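Local coordinates for putative sugar ABC transport system, substrate-binding protein (Bordetella parapertussis, PDB 5IX8) that probably binds a carbohydrate in the periplasm as the solute-binding component of a sugar ABC transporter, at residues A[134-139]-A[201-206]; A[157-162]-A[174-179]; A[240-245]-A[300-305]; A[55-60]-A[180-185]. All coordinates share one frame; numbering follows the deposited sequence.

Interaction 1. Residues A[134-139]-A[201-206]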
loop_
_atom_site.group_PDB
_atom_site.type_symbol
_atom_site.label_atom_id
_atom_site.label_comp_id
_atom_site.label_asym_id
_atom_site.label_seq_id
_atom_site.Cartn_x
_atom_site.Cartn_y
_atom_site.Cartn_z
ATOM N N CYS A 134 0.650 -17.766 -12.851
ATOM C CA CYS A 134 0.590 -18.464 -14.134
ATOM C C CYS A 134 1.945 -19.045 -14.514
ATOM O O CYS A 134 2.030 -20.191 -14.969
ATOM C CB CYS A 134 0.084 -17.511 -15.211
ATOM S SG CYS A 134 -1.666 -17.046 -14.942
ATOM N N ASP A 135 3.021 -18.283 -14.303
ATOM C CA ASP A 135 4.358 -18.767 -14.633
ATOM C C ASP A 135 4.818 -19.916 -13.735
ATOM O O ASP A 135 5.757 -20.631 -14.095
ATOM C CB ASP A 135 5.359 -17.616 -14.555
ATOM C CG ASP A 135 5.150 -16.592 -15.663
ATOM O OD1 ASP A 135 4.405 -16.890 -16.625
ATOM O OD2 ASP A 135 5.738 -15.502 -15.583
ATOM N N ASP A 136 4.200 -20.108 -12.584
ATOM C CA ASP A 136 4.497 -21.266 -11.762
ATOM C C ASP A 136 3.807 -22.537 -12.252
ATOM O O ASP A 136 4.041 -23.611 -11.682
ATOM C CB ASP A 136 4.095 -20.978 -10.313
ATOM C CG ASP A 136 4.701 -21.956 -9.351
ATOM O OD1 ASP A 136 5.946 -22.009 -9.291
ATOM O OD2 ASP A 136 3.949 -22.657 -8.646
ATOM N N GLY A 137 2.973 -22.451 -13.279
ATOM C CA GLY A 137 2.266 -23.619 -13.774
ATOM C C GLY A 137 0.923 -23.847 -13.124
ATOM O O GLY A 137 0.504 -24.997 -12.973
ATOM N N ALA A 138 0.222 -22.784 -12.750
ATOM C CA ALA A 138 -1.052 -22.920 -12.053
ATOM C C ALA A 138 -2.218 -23.316 -12.956
ATOM O O ALA A 138 -3.312 -23.566 -12.444
ATOM C CB ALA A 138 -1.400 -21.613 -11.334
ATOM N N GLN A 139 -2.022 -23.398 -14.268
ATOM C CA GLN A 139 -3.098 -23.841 -15.153
ATOM C C GLN A 139 -3.750 -25.118 -14.639
ATOM O O GLN A 139 -3.068 -26.104 -14.344
ATOM C CB GLN A 139 -2.542 -24.081 -16.549
ATOM C CG GLN A 139 -3.559 -24.646 -17.481
ATOM C CD GLN A 139 -3.029 -24.739 -18.887
ATOM O OE1 GLN A 139 -1.867 -25.111 -19.109
ATOM N NE2 GLN A 139 -3.865 -24.379 -19.850
ATOM N N ALA A 201 -6.830 -27.120 -3.115
ATOM C CA ALA A 201 -6.105 -25.896 -3.441
ATOM C C ALA A 201 -4.590 -26.074 -3.314
ATOM O O ALA A 201 -4.093 -26.728 -2.385
ATOM C CB ALA A 201 -6.552 -24.760 -2.513
ATOM N N GLU A 202 -3.843 -25.444 -4.230
ATOM C CA GLU A 202 -2.383 -25.491 -4.193
ATOM C C GLU A 202 -1.775 -24.112 -4.001
ATOM O O GLU A 202 -0.550 -23.994 -3.866
ATOM C CB GLU A 202 -1.838 -26.132 -5.470
ATOM C CG GLU A 202 -2.139 -27.626 -5.481
ATOM C CD GLU A 202 -1.720 -28.310 -6.750
ATOM O OE1 GLU A 202 -0.514 -28.575 -6.916
ATOM O OE2 GLU A 202 -2.589 -28.578 -7.593
ATOM N N TYR A 203 -2.601 -23.075 -3.953
ATOM C CA TYR A 203 -2.141 -21.703 -3.859
ATOM C C TYR A 203 -3.110 -20.949 -2.984
ATOM O O TYR A 203 -4.283 -21.313 -2.901
ATOM C CB TYR A 203 -2.128 -21.019 -5.211
ATOM C CG TYR A 203 -1.186 -21.646 -6.184
ATOM C CD1 TYR A 203 0.147 -21.293 -6.189
ATOM C CD2 TYR A 203 -1.624 -22.581 -7.114
ATOM C CE1 TYR A 203 1.043 -21.864 -7.101
ATOM C CE2 TYR A 203 -0.740 -23.154 -8.042
ATOM C CZ TYR A 203 0.591 -22.784 -8.024
ATOM O OH TYR A 203 1.487 -23.325 -8.920
ATOM N N VAL A 204 -2.620 -19.867 -2.372
ATOM C CA VAL A 204 -3.465 -18.921 -1.643
ATOM C C VAL A 204 -3.060 -17.523 -2.079
ATOM O O VAL A 204 -1.869 -17.180 -2.068
ATOM C CB VAL A 204 -3.334 -19.049 -0.110
ATOM C CG1 VAL A 204 -4.253 -18.014 0.601
ATOM C CG2 VAL A 204 -3.661 -20.471 0.355
ATOM N N PHE A 205 -4.035 -16.723 -2.483
ATOM C CA PHE A 205 -3.784 -15.333 -2.835
ATOM C C PHE A 205 -4.208 -14.440 -1.684
ATOM O O PHE A 205 -5.303 -14.611 -1.152
ATOM C CB PHE A 205 -4.557 -14.946 -4.092
ATOM C CG PHE A 205 -4.556 -13.481 -4.351
ATOM C CD1 PHE A 205 -3.492 -12.889 -5.026
ATOM C CD2 PHE A 205 -5.604 -12.695 -3.904
ATOM C CE1 PHE A 205 -3.478 -11.523 -5.288
ATOM C CE2 PHE A 205 -5.594 -11.334 -4.125
ATOM C CZ PHE A 205 -4.518 -10.736 -4.832
ATOM N N THR A 206 -3.358 -13.479 -1.321
ATOM C CA THR A 206 -3.655 -12.462 -0.314
ATOM C C THR A 206 -3.150 -11.124 -0.830
ATOM O O THR A 206 -2.137 -11.074 -1.556
ATOM C CB THR A 206 -2.966 -12.738 1.046
ATOM O OG1 THR A 206 -1.543 -12.553 0.905
ATOM C CG2 THR A 206 -3.276 -14.156 1.590
#
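Tyr203 reaches out of strand 201-205 and meets Asp136 and Ala138 at the end of helix 122-135. Its CB points toward that helix end, and the first torsion sets CG opposite the carbonyl carbon (chi1 -63°), sending the ring away from the strand into the turn. Along one side of the ring, CE2 is the atom that packs, 3.7 Å from Ala138 CB, with CZ a little farther from the same methyl. On the other side CE1 lies 3.4 Å from Asp136 OD2. The phenol OH at the tip donates to Asp136 OD2 over 2.6 Å, a short bond made in the plane of the ring and received on the anti lone pair of the carboxylate, the one turned away from OD1. Carboxylate and ring planes stand 87° apart. Asp136 brings its carboxylate there with CG anti to N (chi1 -164°). Between the two contact residues, Gly137 has positive phi and ends the helix in a Schellman motif, its N bonded to Cys134 O at 3.0 Å. The fold is the two-lobed periplasmic binding protein type, and here a helix C-terminus is fastened to an inner strand of the second lobe's sheet. Leu133 of the helix and Val143 of the adjacent strand also touch Tyr203. Cys134, in the helix's last turn, is tied by a disulfide to Cys169, just after helix 154-168.

Interaction 2. Residues A[157-162]-A[174-179]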
loop_
_atom_site.group_PDB
_atom_site.type_symbol
_atom_site.label_atom_id
_atom_site.label_comp_id
_atom_site.label_asym_id
_atom_site.label_seq_id
_atom_site.Cartn_x
_atom_site.Cartn_y
_atom_site.Cartn_z
ATOM N N LEU A 157 -9.478 -3.851 -6.228
ATOM C CA LEU A 157 -8.690 -3.660 -7.440
ATOM C C LEU A 157 -7.624 -4.741 -7.573
ATOM O O LEU A 157 -7.430 -5.307 -8.661
ATOM C CB LEU A 157 -8.039 -2.266 -7.462
ATOM C CG LEU A 157 -9.026 -1.083 -7.460
ATOM C CD1 LEU A 157 -8.267 0.220 -7.335
ATOM C CD2 LEU A 157 -9.891 -1.046 -8.721
ATOM N N ARG A 158 -6.934 -5.055 -6.474
ATOM C CA ARG A 158 -5.931 -6.120 -6.520
ATOM C C ARG A 158 -6.557 -7.450 -6.883
ATOM O O ARG A 158 -5.995 -8.213 -7.686
ATOM C CB ARG A 158 -5.221 -6.238 -5.187
ATOM C CG ARG A 158 -4.401 -4.978 -4.905
ATOM C CD ARG A 158 -3.655 -5.029 -3.568
ATOM N NE ARG A 158 -3.003 -3.743 -3.370
ATOM C CZ ARG A 158 -2.055 -3.484 -2.478
ATOM N NH1 ARG A 158 -1.566 -4.448 -1.693
ATOM N NH2 ARG A 158 -1.573 -2.244 -2.399
ATOM N N TYR A 159 -7.707 -7.760 -6.276
ATOM C CA TYR A 159 -8.420 -8.985 -6.617
ATOM C C TYR A 159 -8.803 -9.017 -8.092
ATOM O O TYR A 159 -8.615 -10.029 -8.774
ATOM C CB TYR A 159 -9.658 -9.106 -5.732
ATOM C CG TYR A 159 -10.620 -10.159 -6.181
ATOM C CD1 TYR A 159 -10.261 -11.499 -6.221
ATOM C CD2 TYR A 159 -11.921 -9.802 -6.568
ATOM C CE1 TYR A 159 -11.169 -12.456 -6.640
ATOM C CE2 TYR A 159 -12.842 -10.768 -6.964
ATOM C CZ TYR A 159 -12.452 -12.095 -6.994
ATOM O OH TYR A 159 -13.371 -13.042 -7.407
ATOM N N GLU A 160 -9.332 -7.911 -8.606
ATOM C CA GLU A 160 -9.733 -7.864 -10.010
ATOM C C GLU A 160 -8.551 -8.113 -10.951
ATOM O O GLU A 160 -8.667 -8.860 -11.933
ATOM C CB GLU A 160 -10.402 -6.514 -10.324
ATOM C CG GLU A 160 -11.824 -6.447 -9.758
ATOM C CD GLU A 160 -12.388 -5.036 -9.731
ATOM O OE1 GLU A 160 -11.703 -4.099 -10.204
ATOM O OE2 GLU A 160 -13.519 -4.862 -9.229
ATOM N N GLY A 161 -7.404 -7.472 -10.685
ATOM C CA GLY A 161 -6.248 -7.685 -11.548
ATOM C C GLY A 161 -5.727 -9.105 -11.477
ATOM O O GLY A 161 -5.407 -9.704 -12.517
ATOM N N PHE A 162 -5.664 -9.673 -10.259
ATOM C CA PHE A 162 -5.256 -11.064 -10.090
ATOM C C PHE A 162 -6.195 -12.009 -10.826
ATOM O O PHE A 162 -5.752 -12.890 -11.569
ATOM C CB PHE A 162 -5.204 -11.397 -8.582
ATOM C CG PHE A 162 -4.821 -12.809 -8.295
ATOM C CD1 PHE A 162 -3.505 -13.223 -8.468
ATOM C CD2 PHE A 162 -5.774 -13.731 -7.873
ATOM C CE1 PHE A 162 -3.130 -14.525 -8.228
ATOM C CE2 PHE A 162 -5.408 -15.060 -7.647
ATOM C CZ PHE A 162 -4.064 -15.444 -7.787
ATOM N N THR A 174 -11.265 -19.741 -6.005
ATOM C CA THR A 174 -12.468 -19.740 -5.160
ATOM C C THR A 174 -13.128 -18.372 -5.275
ATOM O O THR A 174 -12.473 -17.401 -5.650
ATOM C CB THR A 174 -12.142 -19.969 -3.680
ATOM O OG1 THR A 174 -11.405 -18.839 -3.183
ATOM C CG2 THR A 174 -11.349 -21.253 -3.443
ATOM N N PRO A 175 -14.415 -18.259 -4.964
ATOM C CA PRO A 175 -14.997 -16.912 -4.831
ATOM C C PRO A 175 -14.320 -16.160 -3.702
ATOM O O PRO A 175 -13.604 -16.731 -2.884
ATOM C CB PRO A 175 -16.468 -17.167 -4.518
ATOM C CG PRO A 175 -16.565 -18.560 -4.147
ATOM C CD PRO A 175 -15.412 -19.321 -4.748
ATOM N N ALA A 176 -14.546 -14.854 -3.659
ATOM C CA ALA A 176 -13.842 -13.997 -2.712
ATOM C C ALA A 176 -14.840 -13.389 -1.735
ATOM O O ALA A 176 -15.788 -12.713 -2.145
ATOM C CB ALA A 176 -13.082 -12.902 -3.447
ATOM N N ALA A 177 -14.605 -13.592 -0.449
ATOM C CA ALA A 177 -15.465 -13.029 0.593
ATOM C C ALA A 177 -14.700 -11.856 1.221
ATOM O O ALA A 177 -13.686 -12.057 1.903
ATOM C CB ALA A 177 -15.846 -14.087 1.632
ATOM N N PHE A 178 -15.201 -10.641 1.032
ATOM C CA PHE A 178 -14.520 -9.440 1.506
ATOM C C PHE A 178 -14.998 -9.163 2.929
ATOM O O PHE A 178 -16.173 -8.844 3.142
ATOM C CB PHE A 178 -14.819 -8.248 0.603
ATOM C CG PHE A 178 -14.135 -8.293 -0.749
ATOM C CD1 PHE A 178 -14.624 -9.108 -1.770
ATOM C CD2 PHE A 178 -12.992 -7.527 -0.993
ATOM C CE1 PHE A 178 -13.972 -9.157 -3.020
ATOM C CE2 PHE A 178 -12.367 -7.539 -2.224
ATOM C CZ PHE A 178 -12.842 -8.365 -3.250
ATOM N N ARG A 179 -14.106 -9.332 3.908
ATOM C CA ARG A 179 -14.501 -9.265 5.307
ATOM C C ARG A 179 -13.244 -9.140 6.150
ATOM O O ARG A 179 -12.139 -9.432 5.686
ATOM C CB ARG A 179 -15.274 -10.521 5.729
ATOM C CG ARG A 179 -14.363 -11.741 5.531
ATOM C CD ARG A 179 -15.046 -13.038 5.699
ATOM N NE ARG A 179 -15.293 -13.246 7.110
ATOM C CZ ARG A 179 -15.272 -14.427 7.708
ATOM N NH1 ARG A 179 -15.567 -14.487 8.982
ATOM N NH2 ARG A 179 -14.978 -15.531 7.030
HETATM O O HOH W 1 -12.618 -15.488 -7.566
HETATM O O HOH W 2 -15.779 -13.672 -6.016
#
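The Tyr159 ring carries Ala176 CB on one face, the methyl standing 3.6 Å above the plane and offset toward the rim. It is a CH-pi contact, with CB 3.9 Å from the ring centroid and 22° off the normal; CZ and CE1 are the ring atoms nearest to it. Phe178 turns an edge to Tyr159 in an offset edge-to-face pair, centroids 5.7 Å apart and planes at 78°. Its CZ makes the approach, 3.7 Å from Tyr159 CD2, while CE1 follows a little farther off. In the plane of the Tyr159 ring, water 1 sits at the edge beside the hydroxyl. Tyr159 departs from helix 154-168 with CG anti to N (chi1 168°), which carries its ring across to the loop that follows strand 172-173. Tyr159 OH is held by two waters: water 1, at 2.6 Å from OH, donates to Thr174 O, and water 2, at 2.9 Å from OH, accepts from Ala176 N. Lys163 NZ, one turn on in the helix, is a further partner of this hydroxyl. Pro147 touches both Ala176 and Phe178, and Val145 of the neighbouring strand touches Tyr159 and Ala176. The link from helix to outgoing loop in this beta-alpha-beta unit is thus apolar at the ring and polar at its tip, where the hydroxyl reaches the loop backbone through water and the loop's N-H and C=O gain solvent partners at the protein surface.

Interaction 3. Residues A[240-245]-A[300-305]. With SO4 (sulfate ion), chain D.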
loop_
_atom_site.group_PDB
_atom_site.type_symbol
_atom_site.label_atom_id
_atom_site.label_comp_id
_atom_site.label_asym_id
_atom_site.label_seq_id
_atom_site.Cartn_x
_atom_site.Cartn_y
_atom_site.Cartn_z
HETATM N N MSE A 240 11.002 -17.077 3.691
HETATM C CA MSE A 240 9.825 -17.777 3.202
HETATM C C MSE A 240 9.839 -17.908 1.685
HETATM O O MSE A 240 9.369 -18.911 1.152
HETATM C CB MSE A 240 8.541 -17.047 3.646
HETATM C CG MSE A 240 8.363 -16.948 5.157
HETATM SE SE MSE A 240 6.672 -16.029 5.624
HETATM C CE MSE A 240 6.641 -16.319 7.554
ATOM N N ILE A 241 10.345 -16.878 0.990
ATOM C CA ILE A 241 10.532 -16.978 -0.456
ATOM C C ILE A 241 11.586 -18.030 -0.789
ATOM O O ILE A 241 11.384 -18.895 -1.654
ATOM C CB ILE A 241 10.908 -15.607 -1.037
ATOM C CG1 ILE A 241 9.734 -14.638 -0.929
ATOM C CG2 ILE A 241 11.355 -15.737 -2.474
ATOM C CD1 ILE A 241 10.082 -13.233 -1.432
ATOM N N ARG A 242 12.730 -17.984 -0.101
ATOM C CA ARG A 242 13.786 -18.945 -0.400
ATOM C C ARG A 242 13.341 -20.374 -0.120
ATOM O O ARG A 242 13.727 -21.303 -0.839
ATOM C CB ARG A 242 15.033 -18.616 0.411
ATOM C CG ARG A 242 15.738 -17.341 0.003
ATOM C CD ARG A 242 17.135 -17.228 0.626
ATOM N NE ARG A 242 17.574 -15.840 0.550
ATOM C CZ ARG A 242 17.390 -14.969 1.532
ATOM N NH1 ARG A 242 16.826 -15.371 2.669
ATOM N NH2 ARG A 242 17.782 -13.709 1.390
ATOM N N GLU A 243 12.573 -20.574 0.943
ATOM C CA GLU A 243 12.095 -21.896 1.343
ATOM C C GLU A 243 10.916 -22.378 0.513
ATOM O O GLU A 243 10.459 -23.514 0.716
ATOM C CB GLU A 243 11.709 -21.879 2.824
ATOM C CG GLU A 243 12.893 -21.800 3.758
ATOM C CD GLU A 243 12.568 -21.202 5.123
ATOM O OE1 GLU A 243 11.365 -21.073 5.479
ATOM O OE2 GLU A 243 13.539 -20.852 5.839
ATOM N N GLY A 244 10.405 -21.538 -0.392
ATOM C CA GLY A 244 9.341 -21.901 -1.300
ATOM C C GLY A 244 7.937 -21.683 -0.788
ATOM O O GLY A 244 6.981 -22.003 -1.502
ATOM N N ARG A 245 7.769 -21.161 0.420
ATOM C CA ARG A 245 6.421 -21.018 0.973
ATOM C C ARG A 245 5.679 -19.819 0.378
ATOM O O ARG A 245 4.460 -19.888 0.155
ATOM C CB ARG A 245 6.499 -20.899 2.488
ATOM C CG ARG A 245 5.178 -20.576 3.137
ATOM C CD ARG A 245 4.146 -21.704 2.973
ATOM N NE ARG A 245 4.441 -22.852 3.844
ATOM C CZ ARG A 245 3.735 -23.982 3.857
ATOM N NH1 ARG A 245 2.707 -24.145 3.024
ATOM N NH2 ARG A 245 4.067 -24.957 4.694
ATOM N N ASN A 300 15.035 -12.986 -7.472
ATOM C CA ASN A 300 15.646 -11.712 -7.118
ATOM C C ASN A 300 15.590 -11.384 -5.633
ATOM O O ASN A 300 15.865 -10.235 -5.258
ATOM C CB ASN A 300 15.010 -10.563 -7.909
ATOM C CG ASN A 300 13.556 -10.359 -7.560
ATOM O OD1 ASN A 300 13.011 -11.082 -6.750
ATOM N ND2 ASN A 300 12.926 -9.379 -8.177
ATOM N N VAL A 301 15.222 -12.332 -4.772
ATOM C CA VAL A 301 15.149 -12.013 -3.353
ATOM C C VAL A 301 16.522 -11.604 -2.825
ATOM O O VAL A 301 16.620 -10.813 -1.887
ATOM C CB VAL A 301 14.526 -13.212 -2.591
ATOM C CG1 VAL A 301 15.407 -14.485 -2.682
ATOM C CG2 VAL A 301 14.254 -12.866 -1.138
ATOM N N ASP A 302 17.603 -12.083 -3.437
ATOM C CA ASP A 302 18.940 -11.723 -2.973
ATOM C C ASP A 302 19.499 -10.468 -3.634
ATOM O O ASP A 302 20.575 -10.017 -3.239
ATOM C CB ASP A 302 19.906 -12.883 -3.193
ATOM C CG ASP A 302 19.559 -14.085 -2.343
ATOM O OD1 ASP A 302 18.943 -13.921 -1.266
ATOM O OD2 ASP A 302 19.890 -15.207 -2.749
ATOM N N THR A 303 18.807 -9.882 -4.613
ATOM C CA THR A 303 19.348 -8.723 -5.325
ATOM C C THR A 303 18.382 -7.555 -5.384
ATOM O O THR A 303 18.806 -6.410 -5.560
ATOM C CB THR A 303 19.720 -9.082 -6.757
ATOM O OG1 THR A 303 18.563 -9.596 -7.426
ATOM C CG2 THR A 303 20.842 -10.110 -6.787
ATOM N N HIS A 304 17.085 -7.831 -5.293
ATOM C CA HIS A 304 16.094 -6.764 -5.411
ATOM C C HIS A 304 16.323 -5.720 -4.319
ATOM O O HIS A 304 16.686 -6.069 -3.194
ATOM C CB HIS A 304 14.682 -7.358 -5.310
ATOM C CG HIS A 304 13.575 -6.359 -5.491
ATOM N ND1 HIS A 304 13.314 -5.361 -4.580
ATOM C CD2 HIS A 304 12.651 -6.221 -6.472
ATOM C CE1 HIS A 304 12.289 -4.637 -4.993
ATOM N NE2 HIS A 304 11.852 -5.151 -6.132
ATOM N N PRO A 305 16.127 -4.428 -4.611
ATOM C CA PRO A 305 16.483 -3.390 -3.636
ATOM C C PRO A 305 15.375 -3.052 -2.641
ATOM O O PRO A 305 15.332 -1.928 -2.102
ATOM C CB PRO A 305 16.804 -2.192 -4.536
ATOM C CG PRO A 305 15.848 -2.353 -5.674
ATOM C CD PRO A 305 15.740 -3.851 -5.913
HETATM S S SO4 D . 7.417 -23.799 5.813
HETATM O O1 SO4 D . 8.439 -23.574 4.807
HETATM O O2 SO4 D . 6.459 -22.687 5.796
HETATM O O3 SO4 D . 6.718 -25.049 5.527
HETATM O O4 SO4 D . 8.080 -23.883 7.109
#
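Arg242 and Asp302 form a salt bridge in which one carboxylate oxygen takes both bonds. Asp302 OD1 accepts from Arg242 NE at 3.0 Å on its syn lone pair, and from Arg242 NH2 at 2.9 Å nearly along the C-O direction. The grip is side-on; OD1 lies essentially in the guanidinium plane, and carboxylate and guanidinium are nearly coplanar, 20° apart. Two donors on one acceptor leave neither bond straight, with N-H...O angles of 146° and 148°. The arginine chain, extended from CG to NE, runs past Val301, whose CG1 packs 3.9 Å from Arg242 CG. Beneath the exposed ion pair, Ile241 CG2 meets Val301 CB at 4.1 Å, the two side chains running antiparallel alongside one another. Backbone groups are met locally: Asn300 O accepts from both Thr303 N and His304 N, and Gly244 N returns to Ile241 O in the Schellman motif that ends the helix. Arg245 NE and NH2 donate to O2 and O3 of a sulfate, probably from the crystallisation liquor, each at 2.8 Å; Arg220 NE binds the same ion, and Arg245 NH1 is taken by the carbonyls of Arg224 and Val226. The contact joins the C-terminal end of helix 235-242 to the loop between strand 295-296 and helix 306-309, with Ile241 and Val301 resting on Val296 of the antiparallel edge strand and Ile241 also on Leu246 and Val249 of strand 246-250.

Interaction 4. Residues A[55-60]-A[180-185]. With EDO (1,2-ethanediol), chain E; EDO (1,2-ethanediol), chain F.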
loop_
_atom_site.group_PDB
_atom_site.type_symbol
_atom_site.label_atom_id
_atom_site.label_comp_id
_atom_site.label_asym_id
_atom_site.label_seq_id
_atom_site.Cartn_x
_atom_site.Cartn_y
_atom_site.Cartn_z
ATOM N N GLY A 55 -5.638 4.099 13.585
ATOM C CA GLY A 55 -5.568 3.010 14.540
ATOM C C GLY A 55 -6.038 1.698 13.968
ATOM O O GLY A 55 -5.566 0.635 14.401
ATOM N N ALA A 56 -6.967 1.739 13.017
ATOM C CA ALA A 56 -7.491 0.510 12.422
ATOM C C ALA A 56 -8.233 0.903 11.163
ATOM O O ALA A 56 -8.692 2.039 11.046
ATOM C CB ALA A 56 -8.442 -0.233 13.375
ATOM N N TYR A 57 -8.368 -0.039 10.229
ATOM C CA TYR A 57 -9.307 0.232 9.138
ATOM C C TYR A 57 -10.700 0.460 9.722
ATOM O O TYR A 57 -11.092 -0.176 10.710
ATOM C CB TYR A 57 -9.333 -0.915 8.131
ATOM C CG TYR A 57 -8.039 -0.984 7.375
ATOM C CD1 TYR A 57 -7.766 -0.078 6.347
ATOM C CD2 TYR A 57 -7.079 -1.938 7.693
ATOM C CE1 TYR A 57 -6.573 -0.142 5.656
ATOM C CE2 TYR A 57 -5.874 -1.999 7.010
ATOM C CZ TYR A 57 -5.621 -1.093 6.008
ATOM O OH TYR A 57 -4.440 -1.165 5.317
ATOM N N GLY A 58 -11.424 1.418 9.151
ATOM C CA GLY A 58 -12.734 1.794 9.657
ATOM C C GLY A 58 -12.740 2.913 10.682
ATOM O O GLY A 58 -13.825 3.423 10.993
ATOM N N ASN A 59 -11.571 3.315 11.210
ATOM C CA ASN A 59 -11.477 4.390 12.199
ATOM C C ASN A 59 -11.507 5.757 11.518
ATOM O O ASN A 59 -10.581 6.568 11.598
ATOM C CB ASN A 59 -10.217 4.227 13.046
ATOM C CG ASN A 59 -10.402 3.207 14.142
ATOM O OD1 ASN A 59 -11.449 2.538 14.193
ATOM N ND2 ASN A 59 -9.418 3.086 15.034
ATOM N N VAL A 60 -12.627 6.013 10.845
ATOM C CA VAL A 60 -12.735 7.193 10.010
ATOM C C VAL A 60 -12.898 8.459 10.857
ATOM O O VAL A 60 -12.272 9.487 10.574
ATOM C CB VAL A 60 -13.887 6.961 9.018
ATOM C CG1 VAL A 60 -14.191 8.195 8.268
ATOM C CG2 VAL A 60 -13.491 5.868 8.042
ATOM N N GLY A 180 -13.442 -8.729 7.395
ATOM C CA GLY A 180 -12.354 -8.573 8.338
ATOM C C GLY A 180 -11.648 -7.243 8.184
ATOM O O GLY A 180 -12.140 -6.316 7.541
ATOM N N GLU A 181 -10.470 -7.154 8.811
ATOM C CA GLU A 181 -9.673 -5.931 8.807
ATOM C C GLU A 181 -8.246 -6.204 8.348
ATOM O O GLU A 181 -7.370 -5.349 8.513
ATOM C CB GLU A 181 -9.656 -5.249 10.175
ATOM C CG GLU A 181 -9.031 -6.103 11.216
ATOM C CD GLU A 181 -8.974 -5.409 12.553
ATOM O OE1 GLU A 181 -9.042 -4.147 12.565
ATOM O OE2 GLU A 181 -8.846 -6.115 13.584
HETATM N N MSE A 182 -8.015 -7.355 7.738
HETATM C CA MSE A 182 -6.739 -7.693 7.112
HETATM C C MSE A 182 -5.620 -7.869 8.157
HETATM O O MSE A 182 -4.433 -7.618 7.889
HETATM C CB MSE A 182 -6.364 -6.659 6.045
HETATM C CG MSE A 182 -7.473 -6.541 4.986
HETATM SE SE MSE A 182 -6.999 -5.597 3.398
HETATM C CE MSE A 182 -6.640 -3.919 4.277
ATOM N N SER A 183 -6.002 -8.349 9.342
ATOM C CA SER A 183 -5.043 -8.586 10.404
ATOM C C SER A 183 -4.379 -9.956 10.259
ATOM O O SER A 183 -4.776 -10.794 9.435
ATOM C CB SER A 183 -5.761 -8.509 11.745
ATOM O OG SER A 183 -6.677 -9.603 11.858
ATOM N N LEU A 184 -3.332 -10.179 11.059
ATOM C CA LEU A 184 -2.768 -11.523 11.159
ATOM C C LEU A 184 -3.844 -12.527 11.519
ATOM O O LEU A 184 -3.927 -13.616 10.935
ATOM C CB LEU A 184 -1.689 -11.583 12.235
ATOM C CG LEU A 184 -0.424 -10.813 11.949
ATOM C CD1 LEU A 184 0.380 -10.787 13.214
ATOM C CD2 LEU A 184 0.305 -11.540 10.850
ATOM N N ALA A 185 -4.645 -12.192 12.530
ATOM C CA ALA A 185 -5.667 -13.124 12.997
ATOM C C ALA A 185 -6.674 -13.418 11.904
ATOM O O ALA A 185 -7.122 -14.558 11.774
ATOM C CB ALA A 185 -6.378 -12.566 14.231
HETATM C C1 EDO E . -5.775 -2.523 11.297
HETATM O O1 EDO E . -7.192 -2.626 11.063
HETATM C C2 EDO E . -5.108 -3.876 11.062
HETATM O O2 EDO E . -5.130 -4.162 9.663
HETATM C C1 EDO F . -16.548 -8.435 8.810
HETATM O O1 EDO F . -15.811 -7.354 8.253
HETATM C C2 EDO F . -18.016 -8.156 8.582
HETATM O O2 EDO F . -18.312 -8.392 7.198
#
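O1 of one bound 1,2-ethanediol, probably a crystallisation additive, is held from both segments: it accepts from Tyr57 N at 3.0 Å and donates to Glu181 OE1 at 2.8 Å. The other hydroxyl, O2, donates to Glu181 O at 2.8 Å, so the small diol bridges the two segments where Tyr57 and Glu181 have their closest backbone approach. Glu181 is extended beyond CG, which carries its carboxylate to O1; its OE1 also comes to 4.0 Å from Ala56 CB. The main side-chain packing is apolar: a CH-pi contact in which Met182, a selenomethionine bent at chi3 (-62°), lays its CE over one face of the Tyr57 ring, 3.3 Å above the plane and offset toward the rim, with CE2 the nearest ring atom at 3.4 Å. The side chains cross at about a right angle. The phenol hydroxyl of Tyr57 is bonded to Tyr30 OH, and Leu152 and Trp154 touch both Tyr57 and Met182. Tyr57 sits in a type II turn from Ala56 to Asn59 after strand 47-53, whereas 180-185 leads into helix 184-197, with Ser183 as its N-cap. Loops from the two lobes therefore face one another across the interdomain cleft, where periplasmic binding proteins of this family usually hold their sugar.

How the interactions relate
From the N terminus, segment 55-60 of the first lobe opens the loop that interaction 4 closes at 180-185, the contact that joins the two lobes. Interaction 1 opens inside that loop at 134-139 and closes beyond it at 201-206, so these two cross. Interaction 2 is nested within both, and its segment 174-179 runs straight into 180-185. It also touches interaction 1, where the stacked rings of Phe162 and Phe205 join helix 154-168 to strand 201-205. Interaction 3 follows in series, closing 240-245 onto 300-305 at the antiparallel edge of the second lobe's sheet, with its centre about 17 Å from that of interaction 1.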